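Long-range contact in hypothetical protein (Mus musculus, PDB 1VKB), which probably acts as a gamma-glutamylamine cyclotransferase, releasing 5-oxoproline from gamma-glutamyl amines: residues L54-L68 and T128-H142. Numbering follows the deposited sequence.
Sequences LVIAGEHNIPWLLYL and TTATYAPEWLFLPYH
Trp136 lies flat against Ala57 and meets Trp64 at its outer rim. Ala57 CB sits over the middle of the indole, 3.5 Å from the centroid of the five-membered ring. This is a CH-pi contact. Trp136 CZ3 comes over one face of Trp64, 3.4 Å from Trp64 CE2, with the six-membered ring of Trp136 turned by 39° from the five-membered ring of Trp64. Ile62 CG2 covers the other Trp64 face. Trp64 NE1 donates a nearly straight bond to Ala57 O, which fixes the rotation of that ring. Replacing Trp136 with an alanine would probably leave Ala57 CB and one face of Trp64 without their aromatic cover and open a gap under the hairpin 54-66. Beside the tryptophan pair, Leu66 CD2 packs on Tyr132 CB at 3.7 Å. With OG1 anti to the backbone N (chi1 -177°), accepting from Thr131 N in an ST turn and also bonded to Met99 O, Thr129 CG2 is left to meet Leu66 CD2 and Trp64 CE3.

Parallel pairing joins strand 62-66 to the end of strand 121-129. Thr129 N donates to Leu65 O (2.9 Å), and Tyr67 N donates to Thr129 O.

The His142 end is looser and wetter. His142 N donates to Leu54 O at 2.8 Å, in the carbonyl plane. Ile56 CD1 lies over the imidazole face. One water bridges Leu54 N and His142 O; another bridges Ile56 N and Pro140 O.

The chain after strand 121-129 therefore wraps the hairpin through an apolar, aromatic centre. Direct backbone bonds hold the Thr129 end, and one backbone bond with two waters holds the His142 end.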
loop_
_atom_site.group_PDB
_atom_site.type_symbol
_atom_site.label_atom_id
_atom_site.label_comp_id
_atom_site.label_asym_id
_atom_site.label_seq_id
_atom_site.Cartn_x
_atom_site.Cartn_y
_atom_site.Cartn_z
ATOM N N LEU A 54 -4.359 -2.963 -9.227
ATOM C CA LEU A 54 -3.772 -3.608 -8.061
ATOM C C LEU A 54 -3.685 -5.067 -8.361
ATOM O O LEU A 54 -4.727 -5.716 -8.571
ATOM C CB LEU A 54 -4.632 -3.378 -6.821
ATOM C CG LEU A 54 -4.315 -4.131 -5.552
ATOM C CD1 LEU A 54 -2.838 -3.834 -5.149
ATOM C CD2 LEU A 54 -5.316 -3.872 -4.419
ATOM N N VAL A 55 -2.467 -5.583 -8.409
ATOM C CA VAL A 55 -2.243 -6.960 -8.795
ATOM C C VAL A 55 -1.479 -7.689 -7.687
ATOM O O VAL A 55 -0.695 -7.108 -6.964
ATOM C CB VAL A 55 -1.459 -7.088 -10.143
ATOM C CG1 VAL A 55 -2.237 -6.492 -11.318
ATOM C CG2 VAL A 55 -0.076 -6.438 -10.082
ATOM N N ILE A 56 -1.714 -8.990 -7.612
ATOM C CA ILE A 56 -0.998 -9.874 -6.710
ATOM C C ILE A 56 -0.081 -10.693 -7.579
ATOM O O ILE A 56 -0.535 -11.509 -8.415
ATOM C CB ILE A 56 -1.984 -10.752 -5.930
ATOM C CG1 ILE A 56 -2.901 -9.902 -5.042
ATOM C CG2 ILE A 56 -1.211 -11.693 -5.046
ATOM C CD1 ILE A 56 -4.040 -10.690 -4.425
ATOM N N ALA A 57 1.213 -10.459 -7.433
ATOM C CA ALA A 57 2.131 -10.891 -8.471
ATOM C C ALA A 57 3.500 -11.280 -7.954
ATOM O O ALA A 57 3.957 -10.828 -6.898
ATOM C CB ALA A 57 2.257 -9.793 -9.527
ATOM N N GLY A 58 4.178 -12.091 -8.742
ATOM C CA GLY A 58 5.514 -12.539 -8.405
ATOM C C GLY A 58 5.497 -13.747 -7.486
ATOM O O GLY A 58 4.454 -14.179 -7.011
ATOM N N GLU A 59 6.692 -14.290 -7.230
ATOM C CA GLU A 59 6.797 -15.515 -6.483
ATOM C C GLU A 59 6.353 -15.406 -5.042
ATOM O O GLU A 59 6.009 -16.420 -4.408
ATOM C CB GLU A 59 8.244 -16.038 -6.532
ATOM C CG GLU A 59 8.686 -16.335 -7.954
ATOM C CD GLU A 59 8.865 -17.805 -8.257
ATOM O OE1 GLU A 59 8.195 -18.666 -7.635
ATOM O OE2 GLU A 59 9.698 -18.092 -9.141
ATOM N N HIS A 60 6.333 -14.203 -4.495
ATOM C CA HIS A 60 5.897 -13.984 -3.117
ATOM C C HIS A 60 4.440 -13.592 -2.978
ATOM O O HIS A 60 3.970 -13.374 -1.858
ATOM C CB HIS A 60 6.758 -12.897 -2.483
ATOM C CG HIS A 60 8.195 -13.257 -2.493
ATOM N ND1 HIS A 60 8.678 -14.287 -1.727
ATOM C CD2 HIS A 60 9.219 -12.847 -3.277
ATOM C CE1 HIS A 60 9.962 -14.467 -1.995
ATOM N NE2 HIS A 60 10.315 -13.598 -2.930
ATOM N N ASN A 61 3.730 -13.535 -4.089
ATOM C CA ASN A 61 2.339 -13.087 -4.075
ATOM C C ASN A 61 2.188 -11.734 -3.354
ATOM O O ASN A 61 1.304 -11.513 -2.513
ATOM C CB ASN A 61 1.435 -14.152 -3.446
ATOM C CG ASN A 61 1.491 -15.478 -4.191
ATOM O OD1 ASN A 61 1.757 -15.518 -5.398
ATOM N ND2 ASN A 61 1.247 -16.585 -3.474
ATOM N N ILE A 62 3.023 -10.802 -3.756
ATOM C CA ILE A 62 3.015 -9.430 -3.219
ATOM C C ILE A 62 1.946 -8.601 -3.931
ATOM O O ILE A 62 1.743 -8.742 -5.144
ATOM C CB ILE A 62 4.405 -8.829 -3.416
ATOM C CG1 ILE A 62 5.323 -9.424 -2.333
ATOM C CG2 ILE A 62 4.392 -7.352 -3.231
ATOM C CD1 ILE A 62 6.804 -9.168 -2.616
ATOM N N PRO A 63 1.244 -7.759 -3.200
ATOM C CA PRO A 63 0.380 -6.803 -3.844
ATOM C C PRO A 63 1.133 -5.579 -4.356
ATOM O O PRO A 63 1.957 -4.975 -3.640
ATOM C CB PRO A 63 -0.577 -6.400 -2.736
ATOM C CG PRO A 63 0.268 -6.438 -1.474
ATOM C CD PRO A 63 1.165 -7.656 -1.731
ATOM N N TRP A 64 0.807 -5.189 -5.577
ATOM C CA TRP A 64 1.445 -4.051 -6.230
ATOM C C TRP A 64 0.418 -3.147 -6.831
ATOM O O TRP A 64 -0.370 -3.582 -7.682
ATOM C CB TRP A 64 2.372 -4.516 -7.358
ATOM C CG TRP A 64 3.297 -5.677 -7.049
ATOM C CD1 TRP A 64 3.009 -6.992 -7.114
ATOM C CD2 TRP A 64 4.713 -5.593 -6.735
ATOM N NE1 TRP A 64 4.135 -7.749 -6.835
ATOM C CE2 TRP A 64 5.188 -6.907 -6.595
ATOM C CE3 TRP A 64 5.602 -4.544 -6.533
ATOM C CZ2 TRP A 64 6.519 -7.191 -6.260
ATOM C CZ3 TRP A 64 6.921 -4.834 -6.205
ATOM C CH2 TRP A 64 7.356 -6.143 -6.079
ATOM N N LEU A 65 0.460 -1.870 -6.448
ATOM C CA LEU A 65 -0.359 -0.849 -7.068
ATOM C C LEU A 65 0.447 -0.251 -8.231
ATOM O O LEU A 65 1.460 0.468 -8.027
ATOM C CB LEU A 65 -0.762 0.223 -6.046
ATOM C CG LEU A 65 -1.904 1.143 -6.472
ATOM C CD1 LEU A 65 -3.196 0.328 -6.615
ATOM C CD2 LEU A 65 -2.098 2.224 -5.429
ATOM N N LEU A 66 0.047 -0.631 -9.452
ATOM C CA LEU A 66 0.798 -0.277 -10.645
ATOM C C LEU A 66 0.518 1.175 -10.982
ATOM O O LEU A 66 -0.631 1.604 -10.971
ATOM C CB LEU A 66 0.479 -1.182 -11.807
ATOM C CG LEU A 66 0.468 -2.664 -11.577
ATOM C CD1 LEU A 66 0.207 -3.405 -12.887
ATOM C CD2 LEU A 66 1.768 -3.079 -10.919
ATOM N N TYR A 67 1.561 1.920 -11.329
ATOM C CA TYR A 67 1.393 3.344 -11.594
ATOM C C TYR A 67 0.908 3.549 -13.037
ATOM O O TYR A 67 1.676 3.914 -13.930
ATOM C CB TYR A 67 2.651 4.156 -11.279
ATOM C CG TYR A 67 2.284 5.611 -11.267
ATOM C CD1 TYR A 67 1.566 6.153 -10.211
ATOM C CD2 TYR A 67 2.498 6.402 -12.393
ATOM C CE1 TYR A 67 1.140 7.469 -10.232
ATOM C CE2 TYR A 67 2.071 7.730 -12.428
ATOM C CZ TYR A 67 1.387 8.252 -11.352
ATOM O OH TYR A 67 0.976 9.583 -11.377
ATOM N N LEU A 68 -0.376 3.283 -13.225
ATOM C CA LEU A 68 -1.085 3.446 -14.465
ATOM C C LEU A 68 -2.418 4.124 -14.170
ATOM O O LEU A 68 -3.499 3.472 -14.171
ATOM C CB LEU A 68 -1.327 2.077 -15.095
ATOM C CG LEU A 68 -0.041 1.406 -15.612
ATOM C CD1 LEU A 68 -0.238 -0.062 -15.766
ATOM C CD2 LEU A 68 0.365 2.041 -16.943
ATOM N N THR A 128 3.680 2.941 -4.929
ATOM C CA THR A 128 3.244 2.489 -6.271
ATOM C C THR A 128 4.433 1.863 -6.970
ATOM O O THR A 128 5.533 1.920 -6.470
ATOM C CB THR A 128 2.695 3.650 -7.086
ATOM O OG1 THR A 128 3.720 4.642 -7.258
ATOM C CG2 THR A 128 1.608 4.343 -6.327
ATOM N N THR A 129 4.228 1.255 -8.129
ATOM C CA THR A 129 5.361 0.800 -8.900
ATOM C C THR A 129 5.211 0.990 -10.394
ATOM O O THR A 129 4.141 0.738 -10.953
ATOM C CB THR A 129 5.756 -0.611 -8.564
ATOM O OG1 THR A 129 6.918 -0.928 -9.332
ATOM C CG2 THR A 129 4.722 -1.622 -8.992
ATOM N N ALA A 130 6.290 1.496 -10.981
ATOM C CA ALA A 130 6.498 1.608 -12.430
ATOM C C ALA A 130 7.501 0.536 -12.884
ATOM O O ALA A 130 7.849 0.458 -14.074
ATOM C CB ALA A 130 7.039 2.950 -12.768
ATOM N N THR A 131 7.970 -0.314 -11.971
ATOM C CA THR A 131 9.023 -1.302 -12.355
ATOM C C THR A 131 8.505 -2.734 -12.242
ATOM O O THR A 131 9.257 -3.633 -11.991
ATOM C CB THR A 131 10.270 -1.125 -11.465
ATOM O OG1 THR A 131 9.889 -1.136 -10.070
ATOM C CG2 THR A 131 10.934 0.216 -11.697
ATOM N N TYR A 132 7.191 -2.911 -12.392
ATOM C CA TYR A 132 6.545 -4.214 -12.424
ATOM C C TYR A 132 7.013 -5.023 -13.641
ATOM O O TYR A 132 7.445 -4.455 -14.647
ATOM C CB TYR A 132 5.001 -4.033 -12.480
ATOM C CG TYR A 132 4.516 -3.076 -13.566
ATOM C CD1 TYR A 132 4.386 -1.704 -13.307
ATOM C CD2 TYR A 132 4.154 -3.539 -14.837
ATOM C CE1 TYR A 132 3.945 -0.840 -14.261
ATOM C CE2 TYR A 132 3.720 -2.670 -15.788
ATOM C CZ TYR A 132 3.625 -1.312 -15.498
ATOM O OH TYR A 132 3.185 -0.445 -16.462
ATOM N N ALA A 133 6.878 -6.334 -13.590
ATOM C CA ALA A 133 7.073 -7.181 -14.775
ATOM C C ALA A 133 5.923 -6.912 -15.753
ATOM O O ALA A 133 4.762 -6.838 -15.363
ATOM C CB ALA A 133 7.089 -8.629 -14.386
ATOM N N PRO A 134 6.232 -6.756 -17.027
ATOM C CA PRO A 134 5.215 -6.352 -18.013
ATOM C C PRO A 134 4.015 -7.291 -18.090
ATOM O O PRO A 134 2.880 -6.835 -18.300
ATOM C CB PRO A 134 6.005 -6.308 -19.327
ATOM C CG PRO A 134 7.254 -7.124 -19.050
ATOM C CD PRO A 134 7.562 -6.935 -17.640
ATOM N N GLU A 135 4.244 -8.592 -17.911
ATOM C CA GLU A 135 3.140 -9.559 -17.991
ATOM C C GLU A 135 2.134 -9.438 -16.831
ATOM O O GLU A 135 1.023 -9.933 -16.901
ATOM C CB GLU A 135 3.692 -10.975 -18.140
ATOM C CG GLU A 135 4.392 -11.527 -16.913
ATOM C CD GLU A 135 5.866 -11.240 -16.838
ATOM O OE1 GLU A 135 6.384 -10.326 -17.513
ATOM O OE2 GLU A 135 6.527 -11.942 -16.053
ATOM N N TRP A 136 2.503 -8.723 -15.768
ATOM C CA TRP A 136 1.583 -8.497 -14.658
ATOM C C TRP A 136 0.396 -7.655 -15.051
ATOM O O TRP A 136 -0.610 -7.637 -14.343
ATOM C CB TRP A 136 2.275 -7.868 -13.488
ATOM C CG TRP A 136 3.395 -8.719 -12.860
ATOM C CD1 TRP A 136 3.726 -10.000 -13.135
ATOM C CD2 TRP A 136 4.234 -8.318 -11.773
ATOM N NE1 TRP A 136 4.773 -10.406 -12.342
ATOM C CE2 TRP A 136 5.104 -9.385 -11.494
ATOM C CE3 TRP A 136 4.324 -7.151 -10.988
ATOM C CZ2 TRP A 136 6.041 -9.333 -10.466
ATOM C CZ3 TRP A 136 5.305 -7.093 -9.992
ATOM C CH2 TRP A 136 6.136 -8.148 -9.759
ATOM N N LEU A 137 0.492 -6.969 -16.190
ATOM C CA LEU A 137 -0.649 -6.213 -16.703
ATOM C C LEU A 137 -1.813 -7.098 -17.040
ATOM O O LEU A 137 -2.926 -6.601 -17.166
ATOM C CB LEU A 137 -0.271 -5.386 -17.936
ATOM C CG LEU A 137 0.748 -4.288 -17.673
ATOM C CD1 LEU A 137 1.273 -3.681 -18.972
ATOM C CD2 LEU A 137 0.185 -3.190 -16.783
ATOM N N PHE A 138 -1.562 -8.392 -17.250
ATOM C CA PHE A 138 -2.633 -9.351 -17.576
ATOM C C PHE A 138 -3.209 -10.097 -16.386
ATOM O O PHE A 138 -4.015 -11.010 -16.575
ATOM C CB PHE A 138 -2.131 -10.338 -18.600
ATOM C CG PHE A 138 -1.668 -9.649 -19.834
ATOM C CD1 PHE A 138 -2.539 -8.880 -20.552
ATOM C CD2 PHE A 138 -0.330 -9.645 -20.168
ATOM C CE1 PHE A 138 -2.120 -8.188 -21.693
ATOM C CE2 PHE A 138 0.108 -8.956 -21.273
ATOM C CZ PHE A 138 -0.791 -8.216 -22.037
ATOM N N LEU A 139 -2.813 -9.701 -15.185
ATOM C CA LEU A 139 -3.322 -10.341 -13.966
ATOM C C LEU A 139 -4.608 -9.622 -13.538
ATOM O O LEU A 139 -4.897 -8.514 -14.011
ATOM C CB LEU A 139 -2.300 -10.264 -12.845
ATOM C CG LEU A 139 -1.064 -11.116 -13.041
ATOM C CD1 LEU A 139 -0.044 -10.753 -11.976
ATOM C CD2 LEU A 139 -1.421 -12.596 -12.963
ATOM N N PRO A 140 -5.390 -10.246 -12.659
ATOM C CA PRO A 140 -6.629 -9.632 -12.233
ATOM C C PRO A 140 -6.372 -8.299 -11.520
ATOM O O PRO A 140 -5.435 -8.211 -10.762
ATOM C CB PRO A 140 -7.194 -10.655 -11.255
ATOM C CG PRO A 140 -6.641 -11.961 -11.712
ATOM C CD PRO A 140 -5.221 -11.598 -12.100
ATOM N N TYR A 141 -7.223 -7.306 -11.749
ATOM C CA TYR A 141 -7.115 -6.006 -11.073
ATOM C C TYR A 141 -8.094 -5.903 -9.942
ATOM O O TYR A 141 -9.299 -5.954 -10.156
ATOM C CB TYR A 141 -7.357 -4.838 -12.031
ATOM C CG TYR A 141 -6.379 -4.705 -13.187
ATOM C CD1 TYR A 141 -5.186 -5.432 -13.258
ATOM C CD2 TYR A 141 -6.659 -3.837 -14.229
ATOM C CE1 TYR A 141 -4.317 -5.268 -14.344
ATOM C CE2 TYR A 141 -5.792 -3.679 -15.311
ATOM C CZ TYR A 141 -4.626 -4.374 -15.357
ATOM O OH TYR A 141 -3.795 -4.237 -16.464
ATOM N N HIS A 142 -7.546 -5.763 -8.740
ATOM C CA HIS A 142 -8.292 -5.846 -7.495
ATOM C C HIS A 142 -8.732 -4.494 -7.018
ATOM O O HIS A 142 -8.027 -3.500 -7.169
ATOM C CB HIS A 142 -7.397 -6.461 -6.412
ATOM C CG HIS A 142 -7.155 -7.928 -6.593
ATOM N ND1 HIS A 142 -8.000 -8.880 -6.087
ATOM C CD2 HIS A 142 -6.220 -8.592 -7.301
ATOM C CE1 HIS A 142 -7.570 -10.079 -6.444
ATOM N NE2 HIS A 142 -6.500 -9.931 -7.197
HETATM O O HOH W 1 -7.264 -2.332 -9.547
HETATM O O HOH W 2 -3.992 -9.796 -9.167
#